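Local coordinates for protein CarG (Serratia, PDB 4O7J) that probably protects its Serratia host against carbapenem antibiotics as part of intrinsic resistance, and structurally resembles inhibitors of lysozyme, at residues A[122-125]-A[126-129]; A[145-148]-A[149-152]. One frame throughout, in Å; residues are numbered along the deposited sequence.

Interaction 1. Residues A[122-125]-A[126-129]; sequences GVPL and YEWS
Leu-125 and Tyr-126, neighbours in sequence, run side by side and point the same way, so that the leucine branches cover one face of the tyrosine ring. Leu-125 CG stands over the ring centre, 3.7 Å from the centroid of Tyr-126 and only 10° off the ring normal, a CH-pi contact over the ring face. The CD2 branch continues toward the phenol end, meeting Tyr-126 CE2 at 3.5 Å. Two different first torsions bring them together: Leu-125 carries CG opposite its own N (chi1 176°), whereas Tyr-126 carries CG opposite its carbonyl carbon (chi1 -56°). The pair sits where the loop after strand 107-116 enters strand 126-135, an outermost strand, within this chain, of a four-stranded antiparallel sheet. Backbone hydrogen bonds between Leu-125 and Ser-117, and between Glu-127 and Lys-115, join it to strand 107-116 and the residue after it. Farther on, Glu-127 reaches back obliquely with an extended chain, and its OE1 rests 3.8 Å from CD of Pro-124. The second subunit also packs here, with Phe-29 of that chain on Pro-124 and Asp-30 of that chain on Leu-125.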
ATOM      1  N   GLY A 122      19.042   8.246   0.663  1.00 49.79           N
ATOM      2  CA  GLY A 122      17.698   8.566   0.224  1.00 50.34           C
ATOM      3  C   GLY A 122      17.183   7.667  -0.895  1.00 45.64           C
ATOM      4  O   GLY A 122      16.173   7.988  -1.453  1.00 47.49           O
ATOM      5  N   VAL A 123      17.879   6.569  -1.241  1.00 41.15           N
ATOM      6  CA  VAL A 123      17.434   5.641  -2.317  1.00 34.93           C
ATOM      7  C   VAL A 123      16.671   4.468  -1.626  1.00 31.24           C
ATOM      8  O   VAL A 123      17.064   4.009  -0.550  1.00 27.52           O
ATOM      9  CB  VAL A 123      18.653   5.133  -3.114  1.00 37.93           C
ATOM     10  CG1 VAL A 123      18.301   4.051  -4.132  1.00 39.50           C
ATOM     11  CG2 VAL A 123      19.346   6.305  -3.808  1.00 40.58           C
ATOM     12  N   PRO A 124      15.576   3.978  -2.232  1.00 29.11           N
ATOM     13  CA  PRO A 124      14.882   2.846  -1.564  1.00 24.32           C
ATOM     14  C   PRO A 124      15.821   1.666  -1.378  1.00 21.22           C
ATOM     15  O   PRO A 124      16.542   1.283  -2.303  1.00 20.52           O
ATOM     16  CB  PRO A 124      13.762   2.497  -2.532  1.00 26.70           C
ATOM     17  CG  PRO A 124      13.583   3.736  -3.363  1.00 27.45           C
ATOM     18  CD  PRO A 124      14.931   4.356  -3.500  1.00 27.55           C
ATOM     19  N   LEU A 125      15.823   1.125  -0.155  1.00 18.62           N
ATOM     20  CA  LEU A 125      16.614  -0.017   0.177  1.00 19.22           C
ATOM     21  C   LEU A 125      16.225  -1.209  -0.709  1.00 19.57           C
ATOM     22  O   LEU A 125      17.109  -1.924  -1.255  1.00 16.98           O
ATOM     23  CB  LEU A 125      16.378  -0.395   1.619  1.00 20.25           C
ATOM     24  CG  LEU A 125      17.067  -1.654   2.097  1.00 22.23           C
ATOM     25  CD1 LEU A 125      18.555  -1.566   1.825  1.00 24.98           C
ATOM     26  CD2 LEU A 125      16.753  -1.843   3.559  1.00 23.78           C
ATOM     27  N   TYR A 126      14.905  -1.394  -0.867  1.00 19.30           N
ATOM     28  CA  TYR A 126      14.355  -2.491  -1.709  1.00 17.38           C
ATOM     29  C   TYR A 126      13.442  -1.919  -2.760  1.00 16.67           C
ATOM     30  O   TYR A 126      12.467  -1.185  -2.443  1.00 18.21           O
ATOM     31  CB  TYR A 126      13.545  -3.478  -0.878  1.00 16.33           C
ATOM     32  CG  TYR A 126      14.294  -4.083   0.277  1.00 17.04           C
ATOM     33  CD1 TYR A 126      15.419  -4.880   0.091  1.00 18.25           C
ATOM     34  CD2 TYR A 126      13.875  -3.863   1.550  1.00 18.98           C
ATOM     35  CE1 TYR A 126      16.078  -5.462   1.157  1.00 20.06           C
ATOM     36  CE2 TYR A 126      14.567  -4.366   2.617  1.00 19.75           C
ATOM     37  CZ  TYR A 126      15.666  -5.175   2.415  1.00 22.03           C
ATOM     38  OH  TYR A 126      16.298  -5.727   3.480  1.00 28.53           O
ATOM     39  N   GLU A 127      13.751  -2.205  -4.034  1.00 16.08           N
ATOM     40  CA  GLU A 127      12.928  -1.709  -5.150  1.00 17.67           C
ATOM     41  C   GLU A 127      12.866  -2.695  -6.330  1.00 15.74           C
ATOM     42  O   GLU A 127      13.676  -3.594  -6.436  1.00 16.70           O
ATOM     43  CB  GLU A 127      13.415  -0.331  -5.656  1.00 23.16           C
ATOM     44  CG  GLU A 127      14.662  -0.505  -6.472  1.00 25.58           C
ATOM     45  CD  GLU A 127      15.451   0.781  -6.771  1.00 33.57           C
ATOM     46  OE1 GLU A 127      15.054   1.891  -6.331  1.00 33.56           O
ATOM     47  OE2 GLU A 127      16.505   0.606  -7.441  1.00 37.76           O
ATOM     48  N   TRP A 128      11.883  -2.482  -7.195  1.00 13.87           N
ATOM     49  CA  TRP A 128      11.777  -3.145  -8.477  1.00 15.60           C
ATOM     50  C   TRP A 128      12.502  -2.232  -9.491  1.00 18.35           C
ATOM     51  O   TRP A 128      12.144  -1.053  -9.710  1.00 21.50           O
ATOM     52  CB  TRP A 128      10.345  -3.306  -8.853  1.00 14.97           C
ATOM     53  CG  TRP A 128       9.647  -4.341  -8.070  1.00 13.08           C
ATOM     54  CD1 TRP A 128       8.745  -4.132  -7.121  1.00 13.67           C
ATOM     55  CD2 TRP A 128       9.843  -5.766  -8.162  1.00 13.03           C
ATOM     56  NE1 TRP A 128       8.322  -5.307  -6.615  1.00 13.09           N
ATOM     57  CE2 TRP A 128       8.983  -6.344  -7.208  1.00 13.15           C
ATOM     58  CE3 TRP A 128      10.687  -6.597  -8.906  1.00 12.69           C
ATOM     59  CZ2 TRP A 128       8.876  -7.693  -7.042  1.00 14.00           C
ATOM     60  CZ3 TRP A 128      10.617  -7.956  -8.743  1.00 13.78           C
ATOM     61  CH2 TRP A 128       9.711  -8.522  -7.788  1.00 14.40           C
ATOM     62  N   SER A 129      13.586  -2.764 -10.054  1.00 18.32           N
ATOM     63  CA  SER A 129      14.426  -2.008 -10.913  1.00 19.64           C
ATOM     64  C   SER A 129      14.239  -2.470 -12.325  1.00 17.40           C
ATOM     65  O   SER A 129      14.352  -3.653 -12.617  1.00 16.95           O
ATOM     66  CB  SER A 129      15.910  -2.202 -10.514  1.00 23.24           C
ATOM     67  OG  SER A 129      16.793  -1.585 -11.436  1.00 23.48           O
TER

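Interaction 2. Residues A[145-148]-A[149-152]; sequences EAYQ and EVDE
Tyr-147 and Val-150, three residues apart round a 3-10 turn, meet at the edge of the tyrosine ring. The 3-10 segment that includes residues 145-148 follows the last strand of the four-stranded antiparallel sheet, 126-135, and its i to i+3 spacing brings Val-150 beside Tyr-147. Val-150 CG1 comes up to the rim of the ring near its plane, 4.2 Å from Tyr-147 CD1, so the valine borders the ring without lying over it. CG1 gets there because it is placed opposite the carbonyl carbon of Val-150, beside the backbone N (chi1 -66°). Both side chains are buried against the sheet, with Leu-109 touching each of them, while the phenol end of Tyr-147 extends farther and its OH hydrogen-bonds to Val-92 O.

Glu-149 takes a separate course. Its CB lies 3.6 Å from Ala-146 O, and from there the extended chain carries the carboxylate to partners earlier in the chain: OE1 accepts from Gln-137 N, and OE2 from Tyr-140 OH and Arg-138 N. Three bonds thus grip one carboxylate and tie the turn to the loop leading into it; three donors on one carboxylate would be expected to favour its ionised form.

The backbone supplies the frame. Glu-149 N donates to Ala-146 O at 3.0 Å, nearly straight at 162° but arriving from above the carbonyl plane. Farther along, Asp-151 is the N-cap of helix 152-155, its OD1 accepting from Met-154 N. Where the turn opens out, one water donates to two carbonyls, lying 3.0 Å from Gln-148 O and 3.0 Å from Val-150 O.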
ATOM      1  N   GLU A 145      -3.383  -9.538 -22.229  1.00 16.13           N
ATOM      2  CA  GLU A 145      -3.222 -10.524 -23.283  1.00 18.00           C
ATOM      3  C   GLU A 145      -1.749 -10.715 -23.725  1.00 18.14           C
ATOM      4  O   GLU A 145      -1.403 -11.765 -24.182  1.00 18.08           O
ATOM      5  CB  GLU A 145      -4.121 -10.221 -24.450  1.00 17.80           C
ATOM      6  CG  GLU A 145      -5.616 -10.358 -24.241  1.00 20.97           C
ATOM      7  CD  GLU A 145      -6.293  -9.888 -25.520  1.00 26.90           C
ATOM      8  OE1 GLU A 145      -6.677  -8.738 -25.578  1.00 21.73           O
ATOM      9  OE2 GLU A 145      -6.243 -10.653 -26.515  1.00 38.32           O
ATOM     10  N   ALA A 146      -0.932  -9.678 -23.603  1.00 16.82           N
ATOM     11  CA  ALA A 146       0.449  -9.711 -24.019  1.00 15.78           C
ATOM     12  C   ALA A 146       1.300 -10.626 -23.125  1.00 14.09           C
ATOM     13  O   ALA A 146       2.393 -10.977 -23.469  1.00 16.64           O
ATOM     14  CB  ALA A 146       1.050  -8.320 -24.052  1.00 17.56           C
ATOM     15  N   TYR A 147       0.790 -11.022 -21.967  1.00 14.73           N
ATOM     16  CA  TYR A 147       1.598 -11.898 -21.048  1.00 14.99           C
ATOM     17  C   TYR A 147       1.767 -13.283 -21.704  1.00 18.38           C
ATOM     18  O   TYR A 147       2.650 -14.047 -21.332  1.00 19.20           O
ATOM     19  CB  TYR A 147       0.938 -12.087 -19.674  1.00 15.69           C
ATOM     20  CG  TYR A 147       1.012 -10.870 -18.804  1.00 14.13           C
ATOM     21  CD1 TYR A 147       2.225 -10.296 -18.506  1.00 14.04           C
ATOM     22  CD2 TYR A 147      -0.097 -10.302 -18.272  1.00 15.30           C
ATOM     23  CE1 TYR A 147       2.325  -9.151 -17.795  1.00 14.19           C
ATOM     24  CE2 TYR A 147      -0.004  -9.178 -17.519  1.00 15.38           C
ATOM     25  CZ  TYR A 147       1.225  -8.600 -17.269  1.00 15.01           C
ATOM     26  OH  TYR A 147       1.281  -7.503 -16.450  1.00 13.31           O
ATOM     27  N   GLN A 148       0.953 -13.576 -22.691  1.00 19.72           N
ATOM     28  CA  GLN A 148       1.129 -14.839 -23.467  1.00 22.07           C
ATOM     29  C   GLN A 148       2.495 -14.871 -24.164  1.00 21.86           C
ATOM     30  O   GLN A 148       2.983 -15.953 -24.508  1.00 22.57           O
ATOM     31  CB  GLN A 148      -0.008 -14.945 -24.483  1.00 26.42           C
ATOM     32  CG  GLN A 148      -1.405 -14.882 -23.798  1.00 36.55           C
ATOM     33  CD  GLN A 148      -2.646 -14.471 -24.630  1.00 43.22           C
ATOM     34  OE1 GLN A 148      -2.560 -13.810 -25.665  1.00 40.56           O
ATOM     35  NE2 GLN A 148      -3.830 -14.855 -24.115  1.00 45.98           N
ATOM     36  N   GLU A 149       3.125 -13.714 -24.418  1.00 20.97           N
ATOM     37  CA  GLU A 149       4.429 -13.685 -25.061  1.00 20.46           C
ATOM     38  C   GLU A 149       5.604 -13.763 -24.053  1.00 22.78           C
ATOM     39  O   GLU A 149       6.756 -13.776 -24.461  1.00 19.67           O
ATOM     40  CB  GLU A 149       4.611 -12.405 -25.903  1.00 23.78           C
ATOM     41  CG  GLU A 149       3.476 -12.195 -26.901  1.00 23.48           C
ATOM     42  CD  GLU A 149       3.716 -11.041 -27.915  1.00 23.59           C
ATOM     43  OE1 GLU A 149       4.846 -10.588 -28.055  1.00 21.44           O
ATOM     44  OE2 GLU A 149       2.702 -10.570 -28.522  1.00 25.22           O
ATOM     45  N   VAL A 150       5.332 -13.746 -22.765  1.00 19.65           N
ATOM     46  CA  VAL A 150       6.451 -13.683 -21.845  1.00 21.29           C
ATOM     47  C   VAL A 150       7.160 -15.043 -21.802  1.00 21.42           C
ATOM     48  O   VAL A 150       6.531 -16.085 -21.782  1.00 22.38           O
ATOM     49  CB  VAL A 150       6.113 -13.189 -20.454  1.00 23.86           C
ATOM     50  CG1 VAL A 150       5.682 -11.758 -20.493  1.00 23.42           C
ATOM     51  CG2 VAL A 150       5.098 -14.066 -19.812  1.00 29.76           C
ATOM     52  N   ASP A 151       8.466 -15.004 -21.841  1.00 21.99           N
ATOM     53  CA  ASP A 151       9.206 -16.250 -21.664  1.00 23.88           C
ATOM     54  C   ASP A 151      10.487 -16.026 -20.928  1.00 23.34           C
ATOM     55  O   ASP A 151      10.874 -14.898 -20.639  1.00 22.47           O
ATOM     56  CB  ASP A 151       9.373 -16.967 -23.022  1.00 26.15           C
ATOM     57  CG  ASP A 151      10.177 -16.175 -24.034  1.00 28.26           C
ATOM     58  OD1 ASP A 151      10.868 -15.193 -23.670  1.00 30.48           O
ATOM     59  OD2 ASP A 151      10.137 -16.559 -25.240  1.00 38.36           O
ATOM     60  N   GLU A 152      11.207 -17.143 -20.668  1.00 25.18           N
ATOM     61  CA  GLU A 152      12.447 -17.107 -19.936  0.50 23.08           C
ATOM     62  C   GLU A 152      13.441 -16.076 -20.491  1.00 22.14           C
ATOM     63  O   GLU A 152      14.110 -15.299 -19.722  1.00 20.55           O
ATOM     64  CB  GLU A 152      13.014 -18.561 -19.807  0.50 23.28           C
ATOM     65  CG  GLU A 152      12.902 -19.514 -21.024  0.50 26.19           C
ATOM     66  CD  GLU A 152      11.505 -19.751 -21.675  0.50 27.94           C
ATOM     67  OE1 GLU A 152      10.430 -19.720 -21.008  0.50 25.95           O
ATOM     68  OE2 GLU A 152      11.497 -20.020 -22.923  0.50 37.43           O
TER
HETATM   69  O   HOH W   1       5.428 -17.603 -24.143  1.00 40.54           O

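In the fold
Followed from the N terminus, the chain first builds the sheet containing strands 9-13, 22-29 and 37-45, then the four-stranded antiparallel sheet, which interaction 1 enters and interaction 2 packs against. Interaction 1 comes where the loop after strand 107-116 closes and strand 126-135, an outermost strand within this chain, begins; it also faces the second subunit. The chain then runs along that strand and through the following loop to interaction 2, a local turn just ahead of helix 152-155 that packs on strands 78-85 and 107-116. The two contacts follow in series, neither nesting nor crossing. The centres of interaction 1 and interaction 2 are about 26 Å apart, on opposite sides of the chain's centre.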